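Sesquisabinene B synthase 2 (PDB 6A2A) probably converts farnesyl diphosphate into sesquisabinene B, a magnesium- or manganese-dependent cyclisation carried out by a plant terpene synthase. Local coordinates at residues N154-D159 with R184-S189; K161-L166 with T188-S193; N421-S426 with A451-C456; S444-V449 with S515-P520. One frame throughout, in Å; residues are numbered along the deposited sequence.

Interaction 1: residues N154-D159 with R184-S189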
loop_
_atom_site.group_PDB
_atom_site.type_symbol
_atom_site.label_atom_id
_atom_site.label_comp_id
_atom_site.label_asym_id
_atom_site.label_seq_id
_atom_site.Cartn_x
_atom_site.Cartn_y
_atom_site.Cartn_z
ATOM N N ASN A 154 -33.013 -2.203 -51.234
ATOM C CA ASN A 154 -33.563 -3.279 -50.427
ATOM C C ASN A 154 -32.829 -4.593 -50.722
ATOM O O ASN A 154 -32.708 -5.478 -49.844
ATOM C CB ASN A 154 -35.064 -3.444 -50.598
ATOM C CG ASN A 154 -35.697 -3.944 -49.318
ATOM O OD1 ASN A 154 -35.473 -3.364 -48.255
ATOM N ND2 ASN A 154 -36.414 -5.059 -49.390
ATOM N N GLN A 155 -32.234 -4.699 -51.894
ATOM C CA GLN A 155 -31.585 -5.930 -52.267
ATOM C C GLN A 155 -30.323 -6.192 -51.449
ATOM O O GLN A 155 -29.809 -7.340 -51.418
ATOM C CB GLN A 155 -31.214 -5.877 -53.740
ATOM C CG GLN A 155 -30.945 -7.231 -54.346
ATOM C CD GLN A 155 -31.074 -7.158 -55.849
ATOM O OE1 GLN A 155 -31.712 -8.007 -56.472
ATOM N NE2 GLN A 155 -30.491 -6.125 -56.446
ATOM N N LEU A 156 -29.781 -5.163 -50.785
ATOM C CA LEU A 156 -28.612 -5.362 -49.997
ATOM C C LEU A 156 -28.917 -6.321 -48.840
ATOM O O LEU A 156 -28.003 -6.793 -48.233
ATOM C CB LEU A 156 -28.104 -4.032 -49.427
ATOM C CG LEU A 156 -27.553 -3.055 -50.463
ATOM C CD1 LEU A 156 -27.276 -1.712 -49.784
ATOM C CD2 LEU A 156 -26.288 -3.574 -51.139
ATOM N N CYS A 157 -30.159 -6.526 -48.510
ATOM C CA CYS A 157 -30.522 -7.491 -47.450
ATOM C C CYS A 157 -30.153 -8.950 -47.797
ATOM O O CYS A 157 -30.328 -9.852 -46.970
ATOM C CB CYS A 157 -32.000 -7.351 -47.114
ATOM S SG CYS A 157 -33.104 -8.201 -48.261
ATOM N N GLU A 158 -29.619 -9.210 -48.981
ATOM C CA GLU A 158 -29.241 -10.565 -49.409
ATOM C C GLU A 158 -27.785 -10.850 -49.031
ATOM O O GLU A 158 -27.301 -11.954 -49.288
ATOM C CB GLU A 158 -29.480 -10.718 -50.915
ATOM C CG GLU A 158 -30.945 -10.535 -51.306
ATOM C CD GLU A 158 -31.305 -10.713 -52.778
ATOM O OE1 GLU A 158 -32.519 -10.816 -53.067
ATOM O OE2 GLU A 158 -30.387 -10.737 -53.631
ATOM N N ASP A 159 -27.077 -9.878 -48.434
ATOM C CA ASP A 159 -25.671 -9.990 -48.077
ATOM C C ASP A 159 -25.477 -9.565 -46.601
ATOM O O ASP A 159 -25.183 -8.386 -46.328
ATOM C CB ASP A 159 -24.854 -9.083 -48.986
ATOM C CG ASP A 159 -23.417 -8.896 -48.541
ATOM O OD1 ASP A 159 -22.881 -9.781 -47.814
ATOM O OD2 ASP A 159 -22.813 -7.844 -48.920
ATOM N N ARG A 184 -27.301 3.578 -40.660
ATOM C CA ARG A 184 -27.581 2.970 -39.346
ATOM C C ARG A 184 -29.025 2.483 -39.243
ATOM O O ARG A 184 -29.271 1.326 -38.815
ATOM C CB ARG A 184 -27.276 3.946 -38.200
ATOM C CG ARG A 184 -27.639 3.385 -36.832
ATOM C CD ARG A 184 -27.541 4.391 -35.679
ATOM N NE ARG A 184 -28.561 5.413 -35.850
ATOM C CZ ARG A 184 -29.824 5.281 -35.481
ATOM N NH1 ARG A 184 -30.237 4.168 -34.899
ATOM N NH2 ARG A 184 -30.686 6.266 -35.689
ATOM N N THR A 185 -30.011 3.298 -39.616
ATOM C CA THR A 185 -31.392 2.941 -39.506
ATOM C C THR A 185 -31.678 1.727 -40.421
ATOM O O THR A 185 -32.333 0.800 -39.990
ATOM C CB THR A 185 -32.306 4.127 -39.882
ATOM O OG1 THR A 185 -32.053 5.172 -38.934
ATOM C CG2 THR A 185 -33.780 3.792 -39.815
ATOM N N PHE A 186 -31.131 1.741 -41.614
ATOM C CA PHE A 186 -31.408 0.690 -42.602
ATOM C C PHE A 186 -30.767 -0.624 -42.125
ATOM O O PHE A 186 -31.484 -1.605 -42.036
ATOM C CB PHE A 186 -30.848 1.082 -43.961
ATOM C CG PHE A 186 -30.935 0.005 -45.004
ATOM C CD1 PHE A 186 -32.135 -0.234 -45.654
ATOM C CD2 PHE A 186 -29.816 -0.708 -45.347
ATOM C CE1 PHE A 186 -32.201 -1.210 -46.639
ATOM C CE2 PHE A 186 -29.881 -1.660 -46.347
ATOM C CZ PHE A 186 -31.078 -1.898 -46.982
ATOM N N ALA A 187 -29.491 -0.580 -41.800
ATOM C CA ALA A 187 -28.727 -1.798 -41.403
ATOM C C ALA A 187 -29.289 -2.383 -40.111
ATOM O O ALA A 187 -29.440 -3.651 -40.017
ATOM C CB ALA A 187 -27.272 -1.533 -41.259
ATOM N N THR A 188 -29.641 -1.527 -39.131
ATOM C CA THR A 188 -30.244 -1.987 -37.887
ATOM C C THR A 188 -31.534 -2.751 -38.177
ATOM O O THR A 188 -31.778 -3.843 -37.644
ATOM C CB THR A 188 -30.505 -0.850 -36.873
ATOM O OG1 THR A 188 -29.293 -0.145 -36.621
ATOM C CG2 THR A 188 -31.044 -1.371 -35.557
ATOM N N SER A 189 -32.409 -2.151 -38.985
ATOM C CA SER A 189 -33.707 -2.716 -39.265
ATOM C C SER A 189 -33.546 -4.062 -39.981
ATOM O O SER A 189 -34.182 -5.058 -39.618
ATOM C CB SER A 189 -34.556 -1.758 -40.107
ATOM O OG SER A 189 -35.759 -2.428 -40.494
#
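The ring of Phe186 reaches out from helix 178-192 and meets Asn154 and Leu156 with its edge. This is helix-to-loop packing in the all-helical N-terminal domain of a plant terpene synthase, where a short 3-10 segment, residues 154-158, precedes helix 160-170. CG of Phe186 lies anti to the backbone N (chi1 173°), which carries the ring out from the helix toward that segment. Its two flanks find different company. On one, CE2 approaches CB of Leu156 at 4.3 Å, an apolar contact. On the other, CE1 comes within 4.2 Å of Asn154 OD1, and both partners sit near the ring plane, so neither lies over a face. Two further neighbours complete its surroundings: the ring of Phe152 meets it with the planes about 25° apart, and Leu163 of helix 160-170 touches it as well. The amide oxygen of Asn154 has its polar partner in Lys190 NZ, which donates a hydrogen bond to it from one turn further along the helix that carries Phe186. The 3-10 segment itself is held by backbone bonds, such as Cys157 N to Asn154 O at 3.1 Å. Just beyond it Asp159 is the N-cap of the next helix, its OD1 taking the N-H of Gly162. Away from the ring, Arg184 O accepts two donors of Thr188 from opposite faces of its carbonyl plane: the backbone N at 2.9 Å, and OG1 at 2.6 Å, standing 35° out of that plane.

Interaction 2: residues K161-L166 with T188-S193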
loop_
_atom_site.group_PDB
_atom_site.type_symbol
_atom_site.label_atom_id
_atom_site.label_comp_id
_atom_site.label_asym_id
_atom_site.label_seq_id
_atom_site.Cartn_x
_atom_site.Cartn_y
_atom_site.Cartn_z
ATOM N N LYS A 161 -23.095 -10.101 -44.282
ATOM C CA LYS A 161 -21.796 -9.617 -43.915
ATOM C C LYS A 161 -21.708 -8.134 -44.285
ATOM O O LYS A 161 -21.190 -7.308 -43.502
ATOM C CB LYS A 161 -20.719 -10.429 -44.633
ATOM C CG LYS A 161 -19.277 -10.058 -44.383
ATOM C CD LYS A 161 -18.350 -10.752 -45.346
ATOM C CE LYS A 161 -16.895 -10.458 -45.086
ATOM N NZ LYS A 161 -16.508 -10.873 -43.717
ATOM N N GLY A 162 -22.194 -7.804 -45.469
ATOM C CA GLY A 162 -22.282 -6.389 -45.960
ATOM C C GLY A 162 -23.079 -5.490 -45.021
ATOM O O GLY A 162 -22.609 -4.392 -44.634
ATOM N N LEU A 163 -24.262 -5.926 -44.658
ATOM C CA LEU A 163 -25.113 -5.186 -43.773
ATOM C C LEU A 163 -24.392 -4.945 -42.447
ATOM O O LEU A 163 -24.493 -3.848 -41.926
ATOM C CB LEU A 163 -26.434 -5.891 -43.488
ATOM C CG LEU A 163 -27.451 -5.963 -44.622
ATOM C CD1 LEU A 163 -28.642 -6.780 -44.161
ATOM C CD2 LEU A 163 -27.911 -4.578 -45.066
ATOM N N LEU A 164 -23.779 -5.973 -41.871
ATOM C CA LEU A 164 -23.112 -5.828 -40.549
ATOM C C LEU A 164 -21.956 -4.847 -40.696
ATOM O O LEU A 164 -21.734 -4.007 -39.808
ATOM C CB LEU A 164 -22.576 -7.181 -40.063
ATOM C CG LEU A 164 -21.791 -7.170 -38.746
ATOM C CD1 LEU A 164 -22.683 -6.652 -37.620
ATOM C CD2 LEU A 164 -21.279 -8.549 -38.385
ATOM N N SER A 165 -21.209 -4.919 -41.793
ATOM C CA SER A 165 -20.081 -3.970 -41.903
ATOM C C SER A 165 -20.598 -2.525 -42.049
ATOM O O SER A 165 -20.031 -1.566 -41.424
ATOM C CB SER A 165 -19.193 -4.367 -43.045
ATOM O OG SER A 165 -18.488 -5.553 -42.748
ATOM N N LEU A 166 -21.688 -2.322 -42.738
ATOM C CA LEU A 166 -22.274 -0.988 -42.882
ATOM C C LEU A 166 -22.744 -0.457 -41.524
ATOM O O LEU A 166 -22.514 0.707 -41.164
ATOM C CB LEU A 166 -23.463 -1.069 -43.830
ATOM C CG LEU A 166 -24.242 0.218 -44.082
ATOM C CD1 LEU A 166 -23.340 1.254 -44.721
ATOM C CD2 LEU A 166 -25.438 -0.044 -44.951
ATOM N N THR A 188 -29.641 -1.527 -39.131
ATOM C CA THR A 188 -30.244 -1.987 -37.887
ATOM C C THR A 188 -31.534 -2.751 -38.177
ATOM O O THR A 188 -31.778 -3.843 -37.644
ATOM C CB THR A 188 -30.505 -0.850 -36.873
ATOM O OG1 THR A 188 -29.293 -0.145 -36.621
ATOM C CG2 THR A 188 -31.044 -1.371 -35.557
ATOM N N SER A 189 -32.409 -2.151 -38.985
ATOM C CA SER A 189 -33.707 -2.716 -39.265
ATOM C C SER A 189 -33.546 -4.062 -39.981
ATOM O O SER A 189 -34.182 -5.058 -39.618
ATOM C CB SER A 189 -34.556 -1.758 -40.107
ATOM O OG SER A 189 -35.759 -2.428 -40.494
ATOM N N LYS A 190 -32.736 -4.069 -41.012
ATOM C CA LYS A 190 -32.511 -5.313 -41.815
ATOM C C LYS A 190 -31.866 -6.398 -40.959
ATOM O O LYS A 190 -32.293 -7.590 -41.029
ATOM C CB LYS A 190 -31.615 -5.057 -43.027
ATOM C CG LYS A 190 -32.233 -4.212 -44.124
ATOM C CD LYS A 190 -33.676 -4.522 -44.339
ATOM C CE LYS A 190 -34.309 -3.781 -45.478
ATOM N NZ LYS A 190 -35.771 -4.032 -45.493
ATOM N N LEU A 191 -30.882 -6.040 -40.138
ATOM C CA LEU A 191 -30.250 -7.086 -39.284
ATOM C C LEU A 191 -31.253 -7.572 -38.239
ATOM O O LEU A 191 -31.311 -8.805 -37.946
ATOM C CB LEU A 191 -28.969 -6.558 -38.623
ATOM C CG LEU A 191 -27.809 -6.237 -39.554
ATOM C CD1 LEU A 191 -26.729 -5.482 -38.790
ATOM C CD2 LEU A 191 -27.212 -7.483 -40.210
ATOM N N LYS A 192 -32.036 -6.668 -37.645
ATOM C CA LYS A 192 -33.007 -7.088 -36.657
ATOM C C LYS A 192 -34.001 -8.070 -37.266
ATOM O O LYS A 192 -34.419 -8.990 -36.536
ATOM C CB LYS A 192 -33.795 -5.931 -36.041
ATOM C CG LYS A 192 -33.092 -5.191 -34.928
ATOM C CD LYS A 192 -34.031 -4.273 -34.186
ATOM C CE LYS A 192 -33.337 -3.228 -33.334
ATOM N NZ LYS A 192 -32.102 -3.740 -32.692
ATOM N N SER A 193 -34.331 -7.942 -38.551
ATOM C CA SER A 193 -35.310 -8.859 -39.204
ATOM C C SER A 193 -34.717 -10.265 -39.344
ATOM O O SER A 193 -35.326 -11.099 -40.049
ATOM C CB SER A 193 -35.710 -8.380 -40.563
ATOM O OG SER A 193 -36.420 -7.168 -40.467
#
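Lys192 N donates to Thr188 O at 2.8 Å, closing the helical turn that presents Lys190 and Leu191 to Leu163 and Leu164. The contact is helix-helix packing in the N-terminal alpha-helical domain: the short segments 161-166 and 188-192 run at 137° to each other, nearer antiparallel than parallel, with 9.6 Å between their axes. Leucines do most of the work. Leu191 sends its two methyls to different places on the facing helix, CD2 against Leu163 CB at 3.7 Å and CD1 over the backbone at Leu164 CA, 4.0 Å away. With CG anti to the carbonyl carbon (chi1 -66°), the fork of Leu191 faces that helix, and its CD1 also nears CD1 of Leu164. Helix 201-212 packs on the same leucines, Leu211 on Leu191 and Leu203 on Leu164. Trimming Leu191 to an alanine would probably open a gap beside Leu163 CB and leave the backbone at Leu164 without its methyl cover. Lys190 takes part through its base: the chain is bent at chi2 (-39°), its ammonium goes off to Asn154, and the aliphatic root stays behind in the interface. There it meets Leu163, whose side chain runs obliquely to it, methyl CD1 resting on Lys190 CB at 3.6 Å.

Interaction 3: residues N421-S426 with A451-C456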
loop_
_atom_site.group_PDB
_atom_site.type_symbol
_atom_site.label_atom_id
_atom_site.label_comp_id
_atom_site.label_asym_id
_atom_site.label_seq_id
_atom_site.Cartn_x
_atom_site.Cartn_y
_atom_site.Cartn_z
ATOM N N ASN A 421 -14.038 14.148 -12.352
ATOM C CA ASN A 421 -13.064 13.720 -11.333
ATOM C C ASN A 421 -12.097 12.673 -11.902
ATOM O O ASN A 421 -10.867 12.877 -11.953
ATOM C CB ASN A 421 -13.818 13.181 -10.120
ATOM C CG ASN A 421 -12.931 12.824 -8.948
ATOM O OD1 ASN A 421 -11.717 12.631 -9.106
ATOM N ND2 ASN A 421 -13.567 12.753 -7.777
ATOM N N LEU A 422 -12.654 11.584 -12.454
ATOM C CA LEU A 422 -11.816 10.500 -12.949
ATOM C C LEU A 422 -10.970 10.967 -14.132
ATOM O O LEU A 422 -9.805 10.598 -14.206
ATOM C CB LEU A 422 -12.706 9.316 -13.337
ATOM C CG LEU A 422 -13.279 8.560 -12.142
ATOM C CD1 LEU A 422 -14.413 7.655 -12.558
ATOM C CD2 LEU A 422 -12.196 7.788 -11.437
ATOM N N LEU A 423 -11.542 11.747 -15.045
ATOM C CA LEU A 423 -10.788 12.168 -16.254
ATOM C C LEU A 423 -9.710 13.215 -15.952
ATOM O O LEU A 423 -8.571 13.111 -16.428
ATOM C CB LEU A 423 -11.743 12.656 -17.351
ATOM C CG LEU A 423 -12.495 11.546 -18.093
ATOM C CD1 LEU A 423 -13.529 12.191 -18.972
ATOM C CD2 LEU A 423 -11.602 10.654 -18.907
ATOM N N VAL A 424 -10.047 14.249 -15.186
ATOM C CA VAL A 424 -9.056 15.229 -14.806
ATOM C C VAL A 424 -7.936 14.559 -14.028
ATOM O O VAL A 424 -6.744 14.854 -14.275
ATOM C CB VAL A 424 -9.683 16.373 -14.013
ATOM C CG1 VAL A 424 -8.633 17.261 -13.381
ATOM C CG2 VAL A 424 -10.679 17.144 -14.864
ATOM N N THR A 425 -8.272 13.619 -13.143
ATOM C CA THR A 425 -7.232 12.884 -12.436
ATOM C C THR A 425 -6.346 12.125 -13.431
ATOM O O THR A 425 -5.137 12.164 -13.327
ATOM C CB THR A 425 -7.816 11.958 -11.370
ATOM O OG1 THR A 425 -8.561 12.766 -10.440
ATOM C CG2 THR A 425 -6.734 11.194 -10.636
ATOM N N SER A 426 -6.947 11.436 -14.396
ATOM C CA SER A 426 -6.191 10.692 -15.387
ATOM C C SER A 426 -5.225 11.606 -16.165
ATOM O O SER A 426 -4.129 11.159 -16.520
ATOM C CB SER A 426 -7.100 9.921 -16.283
ATOM O OG SER A 426 -7.702 10.685 -17.334
ATOM N N ALA A 451 -18.441 16.187 -23.732
ATOM C CA ALA A 451 -19.174 15.133 -24.462
ATOM C C ALA A 451 -19.026 13.800 -23.716
ATOM O O ALA A 451 -20.013 13.141 -23.486
ATOM C CB ALA A 451 -18.652 15.056 -25.872
ATOM N N SER A 452 -17.821 13.454 -23.354
ATOM C CA SER A 452 -17.544 12.197 -22.620
ATOM C C SER A 452 -18.312 12.168 -21.297
ATOM O O SER A 452 -18.983 11.207 -21.050
ATOM C CB SER A 452 -16.081 12.018 -22.408
ATOM O OG SER A 452 -15.805 10.860 -21.681
ATOM N N CYS A 453 -18.231 13.209 -20.497
ATOM C CA CYS A 453 -18.945 13.186 -19.198
ATOM C C CYS A 453 -20.458 13.146 -19.422
ATOM O O CYS A 453 -21.098 12.434 -18.722
ATOM C CB CYS A 453 -18.549 14.376 -18.337
ATOM S SG CYS A 453 -16.770 14.407 -18.026
ATOM N N ILE A 454 -20.990 13.912 -20.343
ATOM C CA ILE A 454 -22.456 13.848 -20.558
ATOM C C ILE A 454 -22.818 12.431 -21.019
ATOM O O ILE A 454 -23.776 11.901 -20.519
ATOM C CB ILE A 454 -22.931 14.924 -21.549
ATOM C CG1 ILE A 454 -22.735 16.316 -20.962
ATOM C CG2 ILE A 454 -24.379 14.691 -21.906
ATOM C CD1 ILE A 454 -23.153 17.429 -21.874
ATOM N N LEU A 455 -22.052 11.885 -21.944
ATOM C CA LEU A 455 -22.338 10.506 -22.406
ATOM C C LEU A 455 -22.387 9.520 -21.236
ATOM O O LEU A 455 -23.352 8.725 -21.114
ATOM C CB LEU A 455 -21.290 10.103 -23.449
ATOM C CG LEU A 455 -21.606 10.601 -24.858
ATOM C CD1 LEU A 455 -20.376 10.524 -25.736
ATOM C CD2 LEU A 455 -22.766 9.801 -25.449
ATOM N N CYS A 456 -21.392 9.559 -20.346
ATOM C CA CYS A 456 -21.350 8.596 -19.246
ATOM C C CYS A 456 -22.618 8.713 -18.383
ATOM O O CYS A 456 -23.226 7.697 -17.961
ATOM C CB CYS A 456 -20.079 8.793 -18.421
ATOM S SG CYS A 456 -18.573 8.305 -19.291
#
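Van der Waals contact between Leu423 and the pair Ser452 and Cys453 joins helix 419-430 to helix 447-462 in the alpha-helical, metal-binding domain of the terpene synthase fold. One methyl does the touching. Leu423 CD1 makes an apolar contact with Cys453 SG at 4.0 Å and lies beside the hydroxyl of Ser452, 3.8 Å from OG, bridging two successive residues of the other helix. Ser452 brings its oxygen up to the methyl because OG stands anti to the backbone N (chi1 178°).

Hydrogen bonds, by contrast, stay within each helix or go to a third. Ser452 OG is bonded to Thr525 O of helix 521-535, which gives the buried hydroxyl a polar partner away from the leucine. On the leucine's own helix, Ser426 OG donates to Leu423 O at 2.7 Å, tilted 17° from the carbonyl plane. Thr425 OG1 reaches Asn421 O at 2.8 Å from above its plane, while Thr425 N comes to the same oxygen from the opposite face.

The side chain of Cys453 is about 11 Å from that of Asn460, a magnesium-binding residue further along the same helix, though no ion is bound to this chain in the model. With the hydroxyls paired to carbonyls, the two helices can meet in the interior through a methyl, a thiol and a serine side chain without any polar bond between them.

Interaction 4: residues S444-V449 with S515-P520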
loop_
_atom_site.group_PDB
_atom_site.type_symbol
_atom_site.label_atom_id
_atom_site.label_comp_id
_atom_site.label_asym_id
_atom_site.label_seq_id
_atom_site.Cartn_x
_atom_site.Cartn_y
_atom_site.Cartn_z
ATOM N N SER A 444 -12.175 22.739 -17.175
ATOM C CA SER A 444 -13.121 23.752 -17.707
ATOM C C SER A 444 -14.099 23.113 -18.691
ATOM O O SER A 444 -15.003 23.802 -19.178
ATOM C CB SER A 444 -12.399 24.918 -18.351
ATOM O OG SER A 444 -11.739 24.555 -19.541
ATOM N N LEU A 445 -13.903 21.816 -18.953
ATOM C CA LEU A 445 -14.745 21.001 -19.808
ATOM C C LEU A 445 -14.746 21.538 -21.253
ATOM O O LEU A 445 -15.748 21.994 -21.796
ATOM C CB LEU A 445 -16.155 20.899 -19.221
ATOM C CG LEU A 445 -16.295 20.128 -17.891
ATOM C CD1 LEU A 445 -17.665 19.537 -17.758
ATOM C CD2 LEU A 445 -15.241 19.033 -17.715
ATOM N N PRO A 446 -13.632 21.397 -21.908
ATOM C CA PRO A 446 -13.573 21.554 -23.367
ATOM C C PRO A 446 -14.544 20.559 -24.018
ATOM O O PRO A 446 -14.897 19.556 -23.360
ATOM C CB PRO A 446 -12.131 21.291 -23.753
ATOM C CG PRO A 446 -11.571 20.589 -22.587
ATOM C CD PRO A 446 -12.343 20.984 -21.376
ATOM N N LEU A 447 -15.075 20.899 -25.192
ATOM C CA LEU A 447 -16.115 20.044 -25.817
ATOM C C LEU A 447 -15.806 18.536 -25.711
ATOM O O LEU A 447 -16.728 17.775 -25.381
ATOM C CB LEU A 447 -16.240 20.449 -27.285
ATOM C CG LEU A 447 -17.243 19.656 -28.131
ATOM C CD1 LEU A 447 -18.648 19.813 -27.602
ATOM C CD2 LEU A 447 -17.163 20.132 -29.575
ATOM N N PHE A 448 -14.603 18.122 -26.015
ATOM C CA PHE A 448 -14.202 16.692 -26.012
ATOM C C PHE A 448 -14.514 16.050 -24.661
ATOM O O PHE A 448 -15.042 14.972 -24.605
ATOM C CB PHE A 448 -12.704 16.583 -26.250
ATOM C CG PHE A 448 -12.156 15.196 -26.436
ATOM C CD1 PHE A 448 -12.733 14.315 -27.325
ATOM C CD2 PHE A 448 -11.023 14.798 -25.757
ATOM C CE1 PHE A 448 -12.206 13.053 -27.507
ATOM C CE2 PHE A 448 -10.499 13.538 -25.941
ATOM C CZ PHE A 448 -11.098 12.674 -26.813
ATOM N N VAL A 449 -14.135 16.724 -23.610
ATOM C CA VAL A 449 -14.333 16.191 -22.237
ATOM C C VAL A 449 -15.806 16.306 -21.852
ATOM O O VAL A 449 -16.324 15.391 -21.266
ATOM C CB VAL A 449 -13.417 16.936 -21.262
ATOM C CG1 VAL A 449 -13.569 16.409 -19.860
ATOM C CG2 VAL A 449 -11.984 16.872 -21.732
ATOM N N SER A 515 -6.112 18.606 -30.795
ATOM C CA SER A 515 -5.179 19.423 -30.002
ATOM C C SER A 515 -6.028 20.268 -29.052
ATOM O O SER A 515 -7.096 20.723 -29.424
ATOM C CB SER A 515 -4.256 20.249 -30.891
ATOM O OG SER A 515 -4.162 21.603 -30.458
ATOM N N PRO A 516 -5.563 20.470 -27.834
ATOM C CA PRO A 516 -4.240 20.184 -27.293
ATOM C C PRO A 516 -4.027 18.792 -26.688
ATOM O O PRO A 516 -2.939 18.512 -26.176
ATOM C CB PRO A 516 -4.139 21.240 -26.191
ATOM C CG PRO A 516 -5.527 21.310 -25.656
ATOM C CD PRO A 516 -6.401 21.187 -26.884
ATOM N N PHE A 517 -5.023 17.902 -26.779
ATOM C CA PHE A 517 -4.895 16.602 -26.127
ATOM C C PHE A 517 -4.064 15.618 -26.952
ATOM O O PHE A 517 -3.993 15.713 -28.171
ATOM C CB PHE A 517 -6.304 16.088 -25.833
ATOM C CG PHE A 517 -7.055 16.934 -24.845
ATOM C CD1 PHE A 517 -6.512 17.146 -23.592
ATOM C CD2 PHE A 517 -8.291 17.473 -25.148
ATOM C CE1 PHE A 517 -7.198 17.894 -22.659
ATOM C CE2 PHE A 517 -8.995 18.200 -24.196
ATOM C CZ PHE A 517 -8.418 18.455 -22.979
ATOM N N ALA A 518 -3.434 14.704 -26.247
ATOM C CA ALA A 518 -2.619 13.639 -26.808
ATOM C C ALA A 518 -2.998 12.316 -26.154
ATOM O O ALA A 518 -3.664 12.284 -25.118
ATOM C CB ALA A 518 -1.163 13.898 -26.552
ATOM N N GLU A 519 -2.455 11.255 -26.702
ATOM C CA GLU A 519 -2.451 9.960 -25.978
ATOM C C GLU A 519 -1.645 10.071 -24.685
ATOM O O GLU A 519 -0.630 10.760 -24.637
ATOM C CB GLU A 519 -1.880 8.860 -26.874
ATOM C CG GLU A 519 -2.728 8.628 -28.120
ATOM C CD GLU A 519 -4.105 8.034 -27.904
ATOM O OE1 GLU A 519 -4.462 7.747 -26.719
ATOM O OE2 GLU A 519 -4.854 7.919 -28.886
ATOM N N PRO A 520 -2.051 9.378 -23.624
ATOM C CA PRO A 520 -3.171 8.444 -23.588
ATOM C C PRO A 520 -4.529 9.036 -23.171
ATOM O O PRO A 520 -5.558 8.348 -23.227
ATOM C CB PRO A 520 -2.769 7.436 -22.512
ATOM C CG PRO A 520 -1.935 8.261 -21.573
ATOM C CD PRO A 520 -1.175 9.212 -22.478
#
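Two different first torsions set up this contact: Phe517 holds its CG anti to the carbonyl carbon (chi1 -65°), Phe448 holds its own anti to the backbone N (chi1 -173°), and the two side chains come together obliquely. Their closest atoms are the CD2 carbons of Phe448 and Phe517, 3.9 Å apart. Phe517 belongs to the loop between helices 489-510 and 521-535, and it plugs into the start of helix 447-462 in the terpene synthase's alpha-helical fold. The far end of its ring lies against Pro446, the N-cap residue of that helix: CG of the proline comes in the ring plane, edge-on, 3.8 Å from Phe517 CZ. Val449, three residues on, adds methyl CG2 at 4.1 Å from Phe517 CE2, its side chain crossing the phenylalanine at about a right angle. Phe521 and Leu522 of helix 521-535 and Val442 of helix 436-443 also pack on Phe517. Exchanging Phe517 for a serine would probably leave Pro446 CG and the methyl of Val449 without their partner and take away one of the groups packed against the Phe448 ring. Cis peptide bonds precede Pro516 and Pro520, one before and one after Phe517 in the loop. Since only carbon atoms meet across the two segments, the loop is held to the helix start here by shape and burial of apolar surface, not by directional bonds.

In the fold
The four contacts form two separate pairs. Interactions 1 and 2 lie 5 Å apart between centres in the N-terminal domain; they share Thr188 and Ser189 on helix 178-192 and touch directly, with Phe186 CE2 3.7 Å from Leu163 CD2. Interactions 3 and 4, with centres 10 Å apart, take successive parts of helix 447-462: its start receives the 515-520 loop, and the next turns face helix 419-430. Helix 447-462 runs on to Asn460, a magnesium-binding residue, so interaction 3 is the one nearest the metal site, empty in this chain, its Cys453 side chain about 12 Å from that of Glu394. Between the pairs, centres are 32 to 36 Å apart and nothing touches.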